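Local coordinates for possible hydrolase (Mycobacterium tuberculosis, PDB 6WYN), which hydrolyses short, straight-chain carboxylic esters as a serine esterase that probably serves ester or lipid metabolism, its natural substrate being unknown, at residues A[131-136]-A[158-163]; A[125-130]-A[253-258]; A[209-214]-A[229-234]; A[92-97]-A[235-240]. All blocks are in the same frame, centred on the assembly; numbering follows the deposited sequence. Where two conformers were deposited one is given.

Contact 1: A[131-136]-A[158-163]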
loop_
_atom_site.group_PDB
_atom_site.type_symbol
_atom_site.label_atom_id
_atom_site.label_comp_id
_atom_site.label_asym_id
_atom_site.label_seq_id
_atom_site.Cartn_x
_atom_site.Cartn_y
_atom_site.Cartn_z
ATOM N N GLN A 131 13.390 3.748 -3.194
ATOM C CA GLN A 131 14.189 4.975 -3.436
ATOM C C GLN A 131 13.641 5.793 -4.632
ATOM O O GLN A 131 13.597 7.043 -4.503
ATOM C CB GLN A 131 15.643 4.565 -3.683
ATOM C CG GLN A 131 16.356 4.065 -2.415
ATOM C CD GLN A 131 16.249 2.650 -1.843
ATOM O OE1 GLN A 131 15.501 1.731 -2.276
ATOM N NE2 GLN A 131 17.065 2.474 -0.795
ATOM N N LEU A 132 13.387 5.129 -5.747
ATOM C CA LEU A 132 12.822 5.698 -7.021
ATOM C C LEU A 132 11.373 6.209 -6.728
ATOM O O LEU A 132 11.029 7.384 -7.042
ATOM C CB LEU A 132 12.891 4.611 -8.118
ATOM C CG LEU A 132 14.321 4.324 -8.654
ATOM C CD1 LEU A 132 14.476 3.117 -9.638
ATOM C CD2 LEU A 132 14.888 5.587 -9.278
ATOM N N ASN A 133 10.580 5.400 -6.026
ATOM C CA ASN A 133 9.173 5.729 -5.648
ATOM C C ASN A 133 9.176 7.005 -4.858
ATOM O O ASN A 133 8.405 7.919 -5.201
ATOM C CB ASN A 133 8.480 4.673 -4.797
ATOM C CG ASN A 133 8.268 3.422 -5.557
ATOM O OD1 ASN A 133 8.403 3.410 -6.780
ATOM N ND2 ASN A 133 7.992 2.344 -4.843
ATOM N N SER A 134 10.064 7.089 -3.869
ATOM C CA SER A 134 10.219 8.267 -2.997
ATOM C C SER A 134 10.614 9.513 -3.814
ATOM O O SER A 134 10.132 10.590 -3.528
ATOM C CB SER A 134 11.222 7.956 -1.933
ATOM O OG SER A 134 11.201 8.961 -0.923
ATOM N N GLU A 135 11.550 9.399 -4.738
ATOM C CA GLU A 135 11.998 10.551 -5.583
ATOM C C GLU A 135 10.808 11.100 -6.396
ATOM O O GLU A 135 10.617 12.274 -6.403
ATOM C CB GLU A 135 13.117 10.108 -6.540
ATOM C CG GLU A 135 14.454 9.889 -5.861
ATOM C CD GLU A 135 15.216 11.140 -5.431
ATOM O OE1 GLU A 135 16.378 10.990 -4.995
ATOM O OE2 GLU A 135 14.663 12.267 -5.533
ATOM N N THR A 136 10.051 10.251 -7.064
ATOM C CA THR A 136 8.833 10.654 -7.807
ATOM C C THR A 136 7.820 11.304 -6.827
ATOM O O THR A 136 7.273 12.412 -7.123
ATOM C CB THR A 136 8.313 9.444 -8.565
ATOM O OG1 THR A 136 9.365 8.820 -9.316
ATOM C CG2 THR A 136 7.139 9.800 -9.456
ATOM N N GLY A 158 5.594 0.813 2.772
ATOM C CA GLY A 158 6.269 1.121 4.048
ATOM C C GLY A 158 7.740 1.512 3.860
ATOM O O GLY A 158 8.202 2.462 4.546
ATOM N N LEU A 159 8.455 0.831 2.973
ATOM C CA LEU A 159 9.886 1.163 2.688
ATOM C C LEU A 159 9.932 2.496 1.910
ATOM O O LEU A 159 10.785 3.343 2.223
ATOM C CB LEU A 159 10.533 0.005 1.924
ATOM C CG LEU A 159 10.447 -1.361 2.610
ATOM C CD1 LEU A 159 11.404 -2.334 1.980
ATOM C CD2 LEU A 159 10.738 -1.242 4.095
ATOM N N THR A 160 8.941 2.751 1.055
ATOM C CA THR A 160 8.820 4.065 0.362
ATOM C C THR A 160 8.700 5.152 1.426
ATOM O O THR A 160 9.387 6.165 1.328
ATOM C CB THR A 160 7.692 4.059 -0.676
ATOM O OG1 THR A 160 8.016 2.996 -1.568
ATOM C CG2 THR A 160 7.589 5.359 -1.436
ATOM N N ALA A 161 7.901 4.906 2.463
ATOM C CA ALA A 161 7.683 5.867 3.552
ATOM C C ALA A 161 8.986 6.126 4.291
ATOM O O ALA A 161 9.224 7.273 4.660
ATOM C CB ALA A 161 6.624 5.393 4.503
ATOM N N ILE A 162 9.765 5.094 4.551
ATOM C CA ILE A 162 11.060 5.277 5.235
ATOM C C ILE A 162 11.907 6.249 4.403
ATOM O O ILE A 162 12.416 7.191 4.978
ATOM C CB ILE A 162 11.771 3.933 5.450
ATOM C CG1 ILE A 162 11.083 3.136 6.553
ATOM C CG2 ILE A 162 13.246 4.192 5.770
ATOM C CD1 ILE A 162 11.506 1.697 6.624
ATOM N N ARG A 163 12.046 6.002 3.106
ATOM C CA ARG A 163 12.887 6.850 2.231
ATOM C C ARG A 163 12.338 8.282 2.222
ATOM O O ARG A 163 13.125 9.240 2.470
ATOM C CB ARG A 163 13.029 6.242 0.845
ATOM C CG ARG A 163 14.058 6.999 0.009
ATOM C CD ARG A 163 15.337 7.451 0.736
ATOM N NE ARG A 163 16.168 8.305 -0.098
ATOM C CZ ARG A 163 17.310 8.890 0.276
ATOM N NH1 ARG A 163 17.966 9.654 -0.586
ATOM N NH2 ARG A 163 17.796 8.717 1.494
#
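In the alpha/beta hydrolase fold the helix behind the nucleophile elbow packs against its neighbours, and here Thr-160 and Arg-163 of that helix, 156-167, meet Asn-133 and Ser-134 of helix 130-144. The axes of segments 131-136 and 158-163 come within 8.2 Å, their N-to-C directions 60° apart, with the CA atoms of Ser-134 and Thr-160 nearest each other at 5.6 Å. Thr-160 is used on both of its branches. Its methyl CG2 lies 3.5 Å from Asn-133 CB, whereas OG1 takes a weak but nearly straight hydrogen bond from Asn-133 ND2 at 3.3 Å. Because OG1 stands beside its own backbone N and anti to the carbonyl carbon (chi1 -57°), it also reaches Leu-156 O, one turn back. The hydroxyl thus acts as donor to Leu-156 O and as a weak acceptor from Asn-133, in a buried place about 9 Å, side chain to side chain, from Ser-155, the presumed nucleophile. Asn-133 ND2 has a second, weak partner in Tyr-128 O, so the amide links the loop just before its own helix to helix 156-167. One turn further along helix 156-167, the aliphatic part of Arg-163 does the packing. Its CG lies 4.0 Å from Gln-131 CA, and beyond the bend at chi2 the guanidinium goes on to a salt bridge with Asp-265 in helix 260-268. Ser-134 fits beside this stem, with CB 3.6 Å from Arg-163 CG.

Contact 2: A[125-130]-A[253-258]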
loop_
_atom_site.group_PDB
_atom_site.type_symbol
_atom_site.label_atom_id
_atom_site.label_comp_id
_atom_site.label_asym_id
_atom_site.label_seq_id
_atom_site.Cartn_x
_atom_site.Cartn_y
_atom_site.Cartn_z
ATOM N N ASP A 125 11.486 0.508 -17.584
ATOM C CA ASP A 125 12.619 -0.178 -16.877
ATOM C C ASP A 125 12.140 -1.016 -15.694
ATOM O O ASP A 125 12.978 -1.276 -14.822
ATOM C CB ASP A 125 13.621 0.858 -16.385
ATOM C CG ASP A 125 13.200 1.783 -15.271
ATOM O OD1 ASP A 125 12.120 1.601 -14.704
ATOM O OD2 ASP A 125 13.992 2.666 -14.972
ATOM N N GLY A 126 10.853 -1.249 -15.585
ATOM C CA GLY A 126 10.113 -2.059 -14.584
ATOM C C GLY A 126 10.550 -1.903 -13.125
ATOM O O GLY A 126 10.351 -2.903 -12.348
ATOM N N ASN A 127 11.044 -0.726 -12.732
ATOM C CA ASN A 127 11.706 -0.501 -11.431
ATOM C C ASN A 127 10.923 0.399 -10.440
ATOM O O ASN A 127 11.048 1.639 -10.410
ATOM C CB ASN A 127 13.116 0.079 -11.595
ATOM C CG ASN A 127 13.932 -0.158 -10.335
ATOM O OD1 ASN A 127 13.471 0.251 -9.271
ATOM N ND2 ASN A 127 15.087 -0.831 -10.421
ATOM N N TYR A 128 10.383 -0.252 -9.428
ATOM C CA TYR A 128 9.527 0.398 -8.422
ATOM C C TYR A 128 10.204 0.287 -7.057
ATOM O O TYR A 128 9.530 -0.071 -6.071
ATOM C CB TYR A 128 8.168 -0.249 -8.613
ATOM C CG TYR A 128 7.709 -0.160 -10.039
ATOM C CD1 TYR A 128 7.494 1.068 -10.617
ATOM C CD2 TYR A 128 7.488 -1.290 -10.816
ATOM C CE1 TYR A 128 7.058 1.185 -11.928
ATOM C CE2 TYR A 128 7.020 -1.190 -12.124
ATOM C CZ TYR A 128 6.816 0.064 -12.683
ATOM O OH TYR A 128 6.423 0.237 -13.986
ATOM N N SER A 129 11.493 0.639 -7.009
ATOM C CA SER A 129 12.329 0.607 -5.787
ATOM C C SER A 129 11.706 1.624 -4.875
ATOM O O SER A 129 11.206 2.642 -5.362
ATOM C CB SER A 129 13.841 0.909 -5.998
ATOM O OG SER A 129 14.086 2.332 -6.065
ATOM N N PRO A 130 11.802 1.415 -3.538
ATOM C CA PRO A 130 11.408 2.434 -2.581
ATOM C C PRO A 130 12.091 3.773 -2.858
ATOM O O PRO A 130 11.482 4.798 -2.670
ATOM C CB PRO A 130 11.890 1.864 -1.235
ATOM C CG PRO A 130 11.889 0.368 -1.442
ATOM C CD PRO A 130 12.257 0.171 -2.890
ATOM N N ILE A 253 6.512 -6.274 -11.447
ATOM C CA ILE A 253 7.749 -5.655 -10.887
ATOM C C ILE A 253 8.859 -6.623 -11.294
ATOM O O ILE A 253 8.935 -7.774 -10.707
ATOM C CB ILE A 253 7.681 -5.472 -9.363
ATOM C CG1 ILE A 253 6.343 -4.879 -8.897
ATOM C CG2 ILE A 253 8.859 -4.646 -8.877
ATOM C CD1 ILE A 253 6.231 -4.726 -7.380
ATOM N N ARG A 254 9.634 -6.192 -12.270
ATOM C CA ARG A 254 10.822 -6.968 -12.646
ATOM C C ARG A 254 11.824 -6.798 -11.513
ATOM O O ARG A 254 12.584 -7.752 -11.307
ATOM C CB ARG A 254 11.466 -6.346 -13.894
ATOM C CG ARG A 254 12.488 -7.246 -14.575
ATOM C CD ARG A 254 13.246 -6.669 -15.753
ATOM N NE ARG A 254 14.274 -5.728 -15.346
ATOM C CZ ARG A 254 14.118 -4.420 -15.431
ATOM N NH1 ARG A 254 15.074 -3.596 -15.040
ATOM N NH2 ARG A 254 12.990 -3.948 -15.919
ATOM N N THR A 255 11.731 -5.689 -10.746
ATOM C CA THR A 255 12.857 -5.395 -9.796
ATOM C C THR A 255 12.512 -4.448 -8.611
ATOM O O THR A 255 11.757 -3.511 -8.912
ATOM C CB THR A 255 13.973 -4.798 -10.646
ATOM O OG1 THR A 255 15.150 -5.149 -9.968
ATOM C CG2 THR A 255 13.876 -3.310 -10.751
ATOM N N PHE A 256 13.082 -4.659 -7.409
ATOM C CA PHE A 256 12.893 -3.760 -6.227
ATOM C C PHE A 256 14.166 -2.913 -6.082
ATOM O O PHE A 256 14.642 -2.438 -7.134
ATOM C CB PHE A 256 12.616 -4.583 -4.967
ATOM C CG PHE A 256 11.312 -5.341 -4.979
ATOM C CD1 PHE A 256 11.245 -6.638 -5.463
ATOM C CD2 PHE A 256 10.149 -4.757 -4.503
ATOM C CE1 PHE A 256 10.046 -7.333 -5.472
ATOM C CE2 PHE A 256 8.951 -5.454 -4.511
ATOM C CZ PHE A 256 8.902 -6.740 -4.996
ATOM N N GLY A 257 14.712 -2.711 -4.864
ATOM C CA GLY A 257 15.991 -1.965 -4.846
ATOM C C GLY A 257 16.628 -1.415 -3.578
ATOM O O GLY A 257 15.844 -0.810 -2.864
ATOM N N ASP A 258 17.948 -1.622 -3.335
ATOM C CA ASP A 258 18.786 -1.026 -2.233
ATOM C C ASP A 258 18.288 -1.205 -0.787
ATOM O O ASP A 258 17.172 -0.738 -0.487
ATOM C CB ASP A 258 19.163 0.425 -2.546
ATOM C CG ASP A 258 20.174 1.020 -1.579
ATOM O OD1 ASP A 258 21.141 0.314 -1.230
ATOM O OD2 ASP A 258 19.985 2.186 -1.186
#
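Tyr-128 turns the edge of its ring to Ile-253, with CD2 4.1 Å from Ile-253 CG2. That methyl stands anti to the Ile-253 backbone N and has a second aromatic neighbour in Phe-256, since it sits 4.3 Å above the centre of that ring. The phenol end of Tyr-128 is anchored by hydrogen bonds to Asp-251 and to the backbone of Arg-123. Beside this apolar patch, Gly-126 O collects two long, weak bonds, from Arg-254 N at 3.4 Å and from Thr-255 N. The Arg-254 side chain, bent at chi3, brings the edge of its guanidinium to Asp-125 O, where NH1 makes another weak bond of 3.1 Å. The two loops precede helices 130-144 and 260-268, and a single beta bridge, Asn-127 with Thr-255, joins them where the chain returns from helices that probably form the inserted cap. Phe-256 lies about 5 Å, side chain to side chain, from His-188, a determinant of substrate selectivity. Two successive Asx turns shape the loop 125-130: Asp-125 OD1 accepts from Asn-127 N, met from above the carboxylate plane, and Asn-127 OD1 from Ser-129 N at 3.0 Å. The carboxylate of Asp-125 is also in a salt bridge with Arg-123. Ser-129 then caps helix 130-144 through Leu-132 N, and its CB rests 3.8 Å from Gly-257 CA; Gly-257 N is buried there with no partner in the model.

Contact 3: A[209-214]-A[229-234]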
loop_
_atom_site.group_PDB
_atom_site.type_symbol
_atom_site.label_atom_id
_atom_site.label_comp_id
_atom_site.label_asym_id
_atom_site.label_seq_id
_atom_site.Cartn_x
_atom_site.Cartn_y
_atom_site.Cartn_z
ATOM N N PRO A 209 -9.621 -13.999 -20.292
ATOM C CA PRO A 209 -10.869 -14.100 -21.035
ATOM C C PRO A 209 -12.016 -13.377 -20.323
ATOM O O PRO A 209 -12.958 -12.980 -20.969
ATOM C CB PRO A 209 -11.118 -15.613 -21.084
ATOM C CG PRO A 209 -10.325 -16.158 -19.910
ATOM C CD PRO A 209 -9.084 -15.298 -19.867
ATOM N N SER A 210 -11.948 -13.277 -18.997
ATOM C CA SER A 210 -13.073 -12.771 -18.190
ATOM C C SER A 210 -12.541 -12.115 -16.919
ATOM O O SER A 210 -11.351 -12.328 -16.571
ATOM C CB SER A 210 -14.041 -13.875 -17.882
ATOM O OG SER A 210 -13.429 -14.845 -17.052
ATOM N N PHE A 211 -13.416 -11.354 -16.273
ATOM C CA PHE A 211 -13.239 -10.865 -14.890
ATOM C C PHE A 211 -13.092 -12.095 -13.980
ATOM O O PHE A 211 -12.126 -12.118 -13.217
ATOM C CB PHE A 211 -14.406 -9.952 -14.492
ATOM C CG PHE A 211 -14.343 -9.467 -13.069
ATOM C CD1 PHE A 211 -13.599 -8.352 -12.726
ATOM C CD2 PHE A 211 -15.030 -10.126 -12.066
ATOM C CE1 PHE A 211 -13.536 -7.916 -11.408
ATOM C CE2 PHE A 211 -14.968 -9.692 -10.749
ATOM C CZ PHE A 211 -14.229 -8.582 -10.425
ATOM N N GLN A 212 -13.987 -13.090 -14.114
ATOM C CA GLN A 212 -14.057 -14.283 -13.229
ATOM C C GLN A 212 -12.694 -14.979 -13.162
ATOM O O GLN A 212 -12.315 -15.393 -12.091
ATOM C CB GLN A 212 -15.146 -15.248 -13.697
ATOM C CG GLN A 212 -15.323 -16.461 -12.780
ATOM C CD GLN A 212 -15.750 -16.046 -11.394
ATOM O OE1 GLN A 212 -16.645 -15.221 -11.231
ATOM N NE2 GLN A 212 -15.104 -16.592 -10.376
ATOM N N ALA A 213 -11.959 -15.060 -14.266
ATOM C CA ALA A 213 -10.630 -15.711 -14.359
ATOM C C ALA A 213 -9.579 -14.987 -13.496
ATOM O O ALA A 213 -8.628 -15.633 -12.945
ATOM C CB ALA A 213 -10.197 -15.716 -15.805
ATOM N N MET A 214 -9.686 -13.668 -13.391
ATOM C CA MET A 214 -8.789 -12.919 -12.475
ATOM C C MET A 214 -9.230 -13.186 -11.032
ATOM O O MET A 214 -8.373 -13.460 -10.176
ATOM C CB MET A 214 -8.841 -11.432 -12.829
ATOM C CG MET A 214 -8.443 -11.190 -14.286
ATOM S SD MET A 214 -8.304 -9.425 -14.597
ATOM C CE MET A 214 -6.537 -9.211 -14.498
ATOM N N SER A 229 -15.370 -9.308 -0.749
ATOM C CA SER A 229 -14.143 -8.503 -0.503
ATOM C C SER A 229 -13.112 -8.773 -1.602
ATOM O O SER A 229 -12.558 -7.797 -2.135
ATOM C CB SER A 229 -13.580 -8.749 0.856
ATOM O OG SER A 229 -14.507 -8.310 1.827
ATOM N N LEU A 230 -12.884 -10.043 -1.966
ATOM C CA LEU A 230 -11.901 -10.362 -3.038
ATOM C C LEU A 230 -12.321 -9.745 -4.382
ATOM O O LEU A 230 -11.432 -9.209 -5.090
ATOM C CB LEU A 230 -11.735 -11.874 -3.171
ATOM C CG LEU A 230 -11.133 -12.590 -1.960
ATOM C CD1 LEU A 230 -11.002 -14.096 -2.235
ATOM C CD2 LEU A 230 -9.776 -11.988 -1.565
ATOM N N ARG A 231 -13.599 -9.858 -4.731
ATOM C CA ARG A 231 -14.191 -9.321 -5.991
ATOM C C ARG A 231 -13.952 -7.797 -6.045
ATOM O O ARG A 231 -13.607 -7.268 -7.108
ATOM C CB ARG A 231 -15.682 -9.686 -5.998
ATOM C CG ARG A 231 -16.462 -9.185 -7.202
ATOM C CD ARG A 231 -17.927 -9.630 -7.257
ATOM N NE ARG A 231 -18.070 -11.090 -7.166
ATOM C CZ ARG A 231 -18.038 -11.965 -8.194
ATOM N NH1 ARG A 231 -17.880 -11.548 -9.447
ATOM N NH2 ARG A 231 -18.176 -13.269 -7.955
ATOM N N ARG A 232 -14.190 -7.111 -4.924
ATOM C CA ARG A 232 -14.008 -5.635 -4.864
ATOM C C ARG A 232 -12.537 -5.317 -5.141
ATOM O O ARG A 232 -12.267 -4.380 -5.917
ATOM C CB ARG A 232 -14.423 -5.145 -3.475
ATOM C CG ARG A 232 -14.286 -3.649 -3.241
ATOM C CD ARG A 232 -15.371 -3.163 -2.299
ATOM N NE ARG A 232 -15.045 -3.249 -0.882
ATOM C CZ ARG A 232 -15.427 -4.220 -0.059
ATOM N NH1 ARG A 232 -16.153 -5.230 -0.509
ATOM N NH2 ARG A 232 -15.075 -4.183 1.213
ATOM N N GLY A 233 -11.627 -6.085 -4.537
ATOM C CA GLY A 233 -10.185 -5.859 -4.719
ATOM C C GLY A 233 -9.779 -6.044 -6.168
ATOM O O GLY A 233 -9.010 -5.181 -6.715
ATOM N N VAL A 234 -10.286 -7.092 -6.811
ATOM C CA VAL A 234 -9.978 -7.378 -8.237
ATOM C C VAL A 234 -10.575 -6.279 -9.145
ATOM O O VAL A 234 -9.872 -5.817 -10.027
ATOM C CB VAL A 234 -10.460 -8.774 -8.651
ATOM C CG1 VAL A 234 -10.327 -8.992 -10.155
ATOM C CG2 VAL A 234 -9.717 -9.877 -7.897
#
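Val-234 forms the close-packed half of this contact: its CG1 lies 3.6 Å from Phe-211 CE1 and 3.9 Å from Met-214 CB. With chi1 at 172° the CG1 branch, not CG2, is turned to both residues. The tip of the same phenyl ring meets the neighbouring helix edge-on, with Arg-231 O in the ring plane and 3.6 Å from Phe-211 CZ. Phe-211 also makes an edge-to-face pair with Trp-246, and Met-214 touches Trp-246 and Trp-248, so the apolar side of the contact continues onto strand 246-248. Helices 211-221 and 227-237 are successive in the chain and probably belong to the inserted cap, away from the annotated catalytic and selectivity residues. Ser-210 starts the first of them as its N-cap, OG accepting from Ala-213 N at 3.2 Å. The outer side is looser. Arg-231, bent at chi3, brings its guanidinium obliquely to Phe-211, NH1 3.7 Å from CE2, with the ring and guanidinium planes 31° apart. Farther out Gln-212 OE1 remains 4.1 Å from Arg-231 NH2, with the amide and guanidinium planes inclined at 53°. The amide nitrogen of Gln-212 bonds instead to Asp-216 on its own helix, on the solvent side.

Contact 4: A[92-97]-A[235-240]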
loop_
_atom_site.group_PDB
_atom_site.type_symbol
_atom_site.label_atom_id
_atom_site.label_comp_id
_atom_site.label_asym_id
_atom_site.label_seq_id
_atom_site.Cartn_x
_atom_site.Cartn_y
_atom_site.Cartn_z
ATOM N N GLY A 92 1.846 -4.858 -6.071
ATOM C CA GLY A 92 0.689 -5.527 -6.685
ATOM C C GLY A 92 -0.639 -4.981 -6.201
ATOM O O GLY A 92 -1.666 -5.644 -6.447
ATOM N N GLN A 93 -0.641 -3.878 -5.442
ATOM C CA GLN A 93 -1.896 -3.272 -4.908
ATOM C C GLN A 93 -2.181 -1.939 -5.630
ATOM O O GLN A 93 -1.450 -1.589 -6.547
ATOM C CB GLN A 93 -1.783 -3.085 -3.396
ATOM C CG GLN A 93 -1.606 -4.401 -2.633
ATOM C CD GLN A 93 -1.744 -4.207 -1.144
ATOM O OE1 GLN A 93 -1.396 -3.146 -0.584
ATOM N NE2 GLN A 93 -2.154 -5.291 -0.506
ATOM N N ASN A 94 -3.168 -1.187 -5.163
ATOM C CA ASN A 94 -3.406 0.205 -5.553
ATOM C C ASN A 94 -4.003 0.921 -4.355
ATOM O O ASN A 94 -4.248 0.275 -3.318
ATOM C CB ASN A 94 -4.278 0.312 -6.808
ATOM C CG ASN A 94 -5.681 -0.163 -6.559
ATOM O OD1 ASN A 94 -6.546 0.644 -6.176
ATOM N ND2 ASN A 94 -5.898 -1.458 -6.761
ATOM N N ALA A 95 -4.214 2.214 -4.507
ATOM C CA ALA A 95 -4.748 3.099 -3.462
ATOM C C ALA A 95 -6.048 2.564 -2.831
ATOM O O ALA A 95 -6.313 2.899 -1.671
ATOM C CB ALA A 95 -4.943 4.465 -4.049
ATOM N N HIS A 96 -6.882 1.871 -3.607
ATOM C CA HIS A 96 -8.208 1.404 -3.139
ATOM C C HIS A 96 -8.043 0.360 -2.021
ATOM O O HIS A 96 -9.039 0.131 -1.300
ATOM C CB HIS A 96 -9.049 0.810 -4.270
ATOM C CG HIS A 96 -9.746 1.825 -5.112
ATOM N ND1 HIS A 96 -10.890 2.440 -4.690
ATOM C CD2 HIS A 96 -9.477 2.307 -6.355
ATOM C CE1 HIS A 96 -11.324 3.263 -5.636
ATOM N NE2 HIS A 96 -10.466 3.206 -6.659
ATOM N N THR A 97 -6.851 -0.234 -1.856
ATOM C CA THR A 97 -6.585 -1.193 -0.749
ATOM C C THR A 97 -6.954 -0.492 0.560
ATOM O O THR A 97 -7.335 -1.163 1.531
ATOM C CB THR A 97 -5.130 -1.701 -0.735
ATOM O OG1 THR A 97 -5.026 -2.857 0.104
ATOM C CG2 THR A 97 -4.155 -0.682 -0.208
ATOM N N PHE A 235 -11.835 -5.904 -8.958
ATOM C CA PHE A 235 -12.451 -4.753 -9.663
ATOM C C PHE A 235 -11.498 -3.530 -9.715
ATOM O O PHE A 235 -11.168 -3.018 -10.801
ATOM C CB PHE A 235 -13.742 -4.409 -8.947
ATOM C CG PHE A 235 -14.389 -3.163 -9.466
ATOM C CD1 PHE A 235 -14.766 -3.079 -10.798
ATOM C CD2 PHE A 235 -14.589 -2.077 -8.634
ATOM C CE1 PHE A 235 -15.365 -1.925 -11.283
ATOM C CE2 PHE A 235 -15.181 -0.921 -9.123
ATOM C CZ PHE A 235 -15.572 -0.855 -10.439
ATOM N N HIS A 236 -10.988 -3.085 -8.575
ATOM C CA HIS A 236 -10.094 -1.891 -8.479
ATOM C C HIS A 236 -8.727 -2.169 -9.120
ATOM O O HIS A 236 -8.076 -1.227 -9.586
ATOM C CB HIS A 236 -9.925 -1.461 -7.029
ATOM C CG HIS A 236 -11.178 -0.961 -6.435
ATOM N ND1 HIS A 236 -12.009 -0.116 -7.126
ATOM C CD2 HIS A 236 -11.745 -1.205 -5.229
ATOM C CE1 HIS A 236 -13.009 0.214 -6.339
ATOM N NE2 HIS A 236 -12.910 -0.480 -5.187
ATOM N N ASN A 237 -8.282 -3.422 -9.110
ATOM C CA ASN A 237 -6.892 -3.751 -9.490
ATOM C C ASN A 237 -6.824 -4.197 -10.946
ATOM O O ASN A 237 -5.730 -4.606 -11.393
ATOM C CB ASN A 237 -6.291 -4.802 -8.581
ATOM C CG ASN A 237 -4.837 -4.558 -8.273
ATOM O OD1 ASN A 237 -4.304 -3.456 -8.493
ATOM N ND2 ASN A 237 -4.192 -5.564 -7.700
ATOM N N SER A 238 -7.937 -4.137 -11.640
ATOM C CA SER A 238 -8.068 -4.663 -13.016
ATOM C C SER A 238 -8.830 -3.676 -13.926
ATOM O O SER A 238 -9.492 -2.764 -13.399
ATOM C CB SER A 238 -8.709 -6.031 -12.981
ATOM O OG SER A 238 -10.105 -5.980 -12.815
ATOM N N ARG A 239 -8.784 -3.892 -15.244
ATOM C CA ARG A 239 -9.647 -3.154 -16.214
ATOM C C ARG A 239 -9.963 -4.000 -17.448
ATOM O O ARG A 239 -9.095 -4.818 -17.838
ATOM C CB ARG A 239 -8.958 -1.870 -16.673
ATOM C CG ARG A 239 -7.724 -2.094 -17.537
ATOM C CD ARG A 239 -6.801 -0.880 -17.478
ATOM N NE ARG A 239 -5.653 -1.039 -18.351
ATOM C CZ ARG A 239 -5.686 -0.972 -19.691
ATOM N NH1 ARG A 239 -4.572 -1.128 -20.380
ATOM N NH2 ARG A 239 -6.817 -0.745 -20.342
ATOM N N ARG A 240 -11.113 -3.730 -18.076
ATOM C CA ARG A 240 -11.565 -4.412 -19.317
ATOM C C ARG A 240 -10.980 -3.710 -20.552
ATOM O O ARG A 240 -11.125 -2.487 -20.644
ATOM C CB ARG A 240 -13.092 -4.431 -19.406
ATOM C CG ARG A 240 -13.604 -5.470 -20.396
ATOM C CD ARG A 240 -14.971 -5.197 -20.980
ATOM N NE ARG A 240 -15.407 -6.418 -21.645
ATOM C CZ ARG A 240 -16.406 -7.214 -21.256
ATOM N NH1 ARG A 240 -17.151 -6.913 -20.203
ATOM N NH2 ARG A 240 -16.670 -8.312 -21.946
HETATM O O HOH W 1 -2.339 -1.746 -9.095
#
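Asn-237 OD1 is gripped twice: Asn-94 ND2 donates to it at 3.1 Å, and a water that also donates to Gln-93 O holds it at 2.7 Å. The other end of the same amide is used as well, since Asn-237 ND2 gives Gly-92 O a hydrogen bond of 2.8 Å with an N-H...O angle of 160°, the acceptor lying almost in the amide plane. The bond from Asn-94 is less regular, arriving from above the carbonyl plane of Asn-237, and the two side chains slide past each other in opposite directions. Asn-94 is fixed by an Asx turn in which its OD1 accepts from His-96 N at 2.9 Å. Its first torsion, chi1 67°, tucks the amide between the backbone N and the carbonyl carbon, where it can serve the turn and Asn-237 together. His-96 and His-236 form a face-to-face stack, their ring centroids 3.6 Å apart and the planes 3° from parallel. Phe-235 CD2 lies against the opposite face of His-236, offset toward its rim. The stack and the amide bonds join the C-terminal part of helix 227-237 to the loop after strand 85-88, which in many alpha/beta hydrolases helps to build the oxyanion hole; here it contains the selectivity residue Gly-91, and Gln-93 lies about 7 Å from Ser-155, the presumed nucleophile, side chain to side chain. Both ring nitrogens of His-96 bond to carboxylates, ND1 to Asp-99 and NE2 to Glu-45, which would favour an imidazolium, so the stack may set a charged ring against His-236.

In the fold
Three of the four contacts open before the first one closes. Following the chain, residues 92-97 begin contact 4, 125-130 contact 2 and 131-136 contact 1. Contact 1 closes at 158-163, its short loop lying inside the two longer ones. Contact 3 then opens and closes in series with it, at 209-214 and 229-234, again within both long loops. Contact 4 closes next, at 235-240, and contact 2 last, at 253-258, so these two cross. Contacts 1 and 2 touch through Gln-131 and Asp-258, and contacts 3 and 4 share helix 227-237. Contact 4 ties the probable cap helices to the loop beside the active site, and contact 2 fastens the chain's return to the core.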